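Local coordinates for Acarbose/maltose binding protein GacH (Streptomyces glaucescens, PDB 3K01) that serves as the solute receptor of an ABC transporter, binding acarbose and an acarbose homolog and probably also maltose, at residues A70-K73 against F74-A78; M319-A322 against K323-Q326. One frame throughout, in Å; residues are numbered along the deposited sequence.

How the interactions relate
Both interactions are local contacts between residues a few positions apart, one inside a helix and one across the junction of two, and they do not touch: their centres lie about 26 Å apart and their nearest atoms about 15 Å apart. Interaction 1 falls inside helix 67-79, where four consecutive backbone bonds run without a break. Interaction 2 sits where helix 309-320 ends and helix 322-332 begins, so it shows how a new helix is started rather than continued. Each lies well out from the middle of the chain, about 21 Å and 19 Å from its centre to that of the protein. In both, a water bridges a helical carbonyl and a side-chain amide oxygen four residues on, though in interaction 2 the leg to the carbonyl is weak.

Interaction 1 (A70-K73 against F74-A78); sequences ANAK and FKNAA
Asn71 and Lys75 meet one turn apart on helix 67-79, and their side chains cross at a slant. OD1 of Asn71 rests against the aliphatic part of Lys75, 3.3 Å from CE and 3.5 Å from CD, while CG of Lys75 packs on Asn71 O. With CG of Asn71 anti to the backbone N (chi1 -174°), the amide is set on the side where the extended lysine passes. The polar ends converge on one carboxylate of helix 92-100: Lys75 NZ forms a salt bridge to Asp97 OD1, and Asn71 ND2 a hydrogen bond to Asp97 OD2. This pairing fixes which way the asparagine amide faces.

The tightly packed side is that of Ala70 and Phe74, both buried. Phe74 N gives a hydrogen bond to Ala70 O, CB of Phe74 lies 3.4 Å from the same oxygen, and the ring leads away to meet Phe98 with planes inclined at about 50°; Met88 of strand 87-91 touches both residues. The other side is exposed at Ala72, Lys73 and Asn76. There Asn76 N reaches Ala72 O at 2.9 Å, and a water donates to both Ala72 O and Asn76 OD1. Asn76 ND2 is also near Ala72 O, but its angle is too poor for a bond.

Lys75 N to Asn71 O and Ala77 N to Lys73 O complete four successive i to i+4 bonds, the pattern of a regular alpha-helix; its buried Ala70 and Phe74 and its exposed Ala72, Lys73 and Asn76 make it amphipathic, packed on a sheet and a neighbouring helix.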
# COMPACT_ATOMS: atom_id res chain seq x y z
N ALA A 70 -13.16 -10.17 1.90
CA ALA A 70 -13.75 -9.24 2.90
C ALA A 70 -14.56 -8.11 2.26
O ALA A 70 -15.61 -7.72 2.80
CB ALA A 70 -12.65 -8.70 3.81
N ASN A 71 -14.10 -7.58 1.14
CA ASN A 71 -14.82 -6.47 0.49
C ASN A 71 -16.23 -6.88 0.10
O ASN A 71 -17.21 -6.21 0.46
CB ASN A 71 -14.00 -5.94 -0.69
CG ASN A 71 -14.62 -4.69 -1.33
OD1 ASN A 71 -15.68 -4.76 -1.93
ND2 ASN A 71 -13.93 -3.56 -1.24
N ALA A 72 -16.35 -8.00 -0.60
CA ALA A 72 -17.66 -8.50 -1.00
C ALA A 72 -18.51 -8.93 0.19
O ALA A 72 -19.71 -8.68 0.22
CB ALA A 72 -17.50 -9.64 -2.00
N LYS A 73 -17.90 -9.57 1.18
CA LYS A 73 -18.67 -10.03 2.34
C LYS A 73 -19.29 -8.83 3.06
O LYS A 73 -20.45 -8.87 3.47
CB LYS A 73 -17.76 -10.82 3.28
CG LYS A 73 -18.48 -11.58 4.38
CD LYS A 73 -17.51 -12.17 5.39
CE LYS A 73 -18.20 -12.94 6.53
NZ LYS A 73 -18.95 -14.13 6.05
N PHE A 74 -18.52 -7.75 3.20
CA PHE A 74 -19.01 -6.58 3.91
C PHE A 74 -20.11 -5.90 3.11
O PHE A 74 -21.17 -5.56 3.66
CB PHE A 74 -17.88 -5.59 4.23
CG PHE A 74 -18.36 -4.33 4.89
CD1 PHE A 74 -18.75 -4.36 6.22
CD2 PHE A 74 -18.45 -3.13 4.18
CE1 PHE A 74 -19.19 -3.20 6.86
CE2 PHE A 74 -18.90 -1.97 4.81
CZ PHE A 74 -19.28 -2.02 6.15
N LYS A 75 -19.89 -5.74 1.81
CA LYS A 75 -20.92 -5.11 0.99
C LYS A 75 -22.21 -5.91 0.99
O LYS A 75 -23.29 -5.33 1.00
CB LYS A 75 -20.41 -4.91 -0.44
CG LYS A 75 -19.39 -3.80 -0.55
CD LYS A 75 -19.01 -3.59 -2.03
CE LYS A 75 -18.03 -2.45 -2.16
NZ LYS A 75 -17.66 -2.21 -3.59
N ASN A 76 -22.10 -7.23 0.93
CA ASN A 76 -23.30 -8.07 0.92
C ASN A 76 -24.08 -8.00 2.23
O ASN A 76 -25.31 -7.95 2.22
CB ASN A 76 -22.94 -9.52 0.60
CG ASN A 76 -22.47 -9.68 -0.84
OD1 ASN A 76 -22.74 -8.83 -1.69
ND2 ASN A 76 -21.73 -10.75 -1.10
N ALA A 77 -23.37 -7.99 3.35
CA ALA A 77 -24.03 -7.92 4.66
C ALA A 77 -24.70 -6.57 4.83
O ALA A 77 -25.87 -6.48 5.20
CB ALA A 77 -23.04 -8.16 5.78
N ALA A 78 -23.97 -5.49 4.53
CA ALA A 78 -24.55 -4.15 4.63
C ALA A 78 -25.73 -3.96 3.68
O ALA A 78 -26.78 -3.42 4.03
CB ALA A 78 -23.49 -3.09 4.39
O HOH W 1 -20.60 -7.92 -2.73

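Interaction 2 (M319-A322 against K323-Q326)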
# COMPACT_ATOMS: atom_id res chain seq x y z
N MET A 319 -8.04 0.50 18.91
CA MET A 319 -7.22 -0.26 17.99
C MET A 319 -6.24 0.62 17.21
O MET A 319 -5.20 0.13 16.75
CB MET A 319 -8.10 -1.04 17.05
CG MET A 319 -8.90 -2.16 17.69
SD MET A 319 -7.86 -3.50 18.34
CE MET A 319 -7.40 -4.43 16.86
N SER A 320 -6.56 1.91 17.05
CA SER A 320 -5.69 2.87 16.35
C SER A 320 -4.67 3.52 17.29
O SER A 320 -3.81 4.28 16.84
CB SER A 320 -6.54 3.95 15.67
OG SER A 320 -5.77 4.85 14.88
N SER A 321 -4.79 3.23 18.59
CA SER A 321 -3.97 3.91 19.60
C SER A 321 -2.47 3.61 19.48
O SER A 321 -2.08 2.55 18.95
CB SER A 321 -4.45 3.54 21.02
OG SER A 321 -4.13 2.19 21.33
N ALA A 322 -1.65 4.51 20.00
CA ALA A 322 -0.22 4.28 19.97
C ALA A 322 0.13 2.96 20.65
O ALA A 322 0.99 2.21 20.17
CB ALA A 322 0.53 5.42 20.64
N LYS A 323 -0.50 2.67 21.77
CA LYS A 323 -0.18 1.45 22.48
C LYS A 323 -0.42 0.21 21.61
O LYS A 323 0.44 -0.68 21.53
CB LYS A 323 -0.96 1.38 23.79
CG LYS A 323 -0.61 0.16 24.64
CD LYS A 323 -1.51 0.11 25.88
CE LYS A 323 -1.26 -1.15 26.70
NZ LYS A 323 -2.11 -1.15 27.93
N VAL A 324 -1.58 0.14 20.98
CA VAL A 324 -1.90 -1.00 20.11
C VAL A 324 -1.00 -1.05 18.85
O VAL A 324 -0.55 -2.12 18.48
CB VAL A 324 -3.39 -1.07 19.77
CG1 VAL A 324 -3.68 -2.16 18.74
CG2 VAL A 324 -4.20 -1.34 21.06
N GLN A 325 -0.71 0.10 18.25
CA GLN A 325 0.18 0.14 17.09
C GLN A 325 1.56 -0.35 17.45
O GLN A 325 2.19 -1.10 16.67
CB GLN A 325 0.23 1.55 16.51
CG GLN A 325 -1.12 1.97 15.89
CD GLN A 325 -1.00 3.01 14.80
OE1 GLN A 325 -2.03 3.58 14.37
NE2 GLN A 325 0.18 3.24 14.33
N GLN A 326 2.05 0.01 18.64
CA GLN A 326 3.35 -0.47 19.10
C GLN A 326 3.36 -1.96 19.28
O GLN A 326 4.26 -2.64 18.82
CB GLN A 326 3.72 0.21 20.41
CG GLN A 326 5.03 -0.32 20.99
CD GLN A 326 5.33 0.30 22.33
OE1 GLN A 326 4.91 1.42 22.62
NE2 GLN A 326 6.07 -0.43 23.16
O HOH W 2 3.34 3.51 21.68
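A serine N-cap opens helix 322-332, and Ser321 supplies it through OG, which accepts from Val324 N at 3.3 Å with an N-H...O angle of 168°. The hydroxyl stands between the backbone N and the carbonyl carbon (chi1 70°), and from there it faces the first turn, where the amide of Val324 would otherwise lack a helical carbonyl. The same oxygen is hydrogen-bonded to Tyr318 O at the end of the preceding helix, so one small side chain ties the two helices together. An extended psi of 156° at Ser321 marks the break between them.

Regular helical bonding starts at once. Gln325 N is hydrogen-bonded to Ser321 O at 2.9 Å, and Gln326 N to Ala322 O at 2.9 Å. A water donates to Gln326 OE1 at 2.8 Å and only weakly to Ala322 O, bridging the two residues across this turn; Gln326 NE2 is held by Glu330.

On the buried flank Val324 turns its two methyls to different neighbours. CG2 lies 3.5 Å from Ser321 OG, beside the capping bond, whereas CG1, anti to the backbone N, comes to 3.4 Å from Met319 O. Its contact with the Met319 sulfur is looser, SD to CG1 being 4.4 Å. The chain of Gln325 runs back over the turn, with CG 3.3 Å from Ser321 O.

Outside the turn, in the conformer described, Ser320 OG is hydrogen-bonded to Pro137 O of the long strand 132-148, and Ser320 O to Arg338 NE, while Gln326 packs on Ser346 and Val347 of helix 345-348; the junction thus lies between that strand and that short helix.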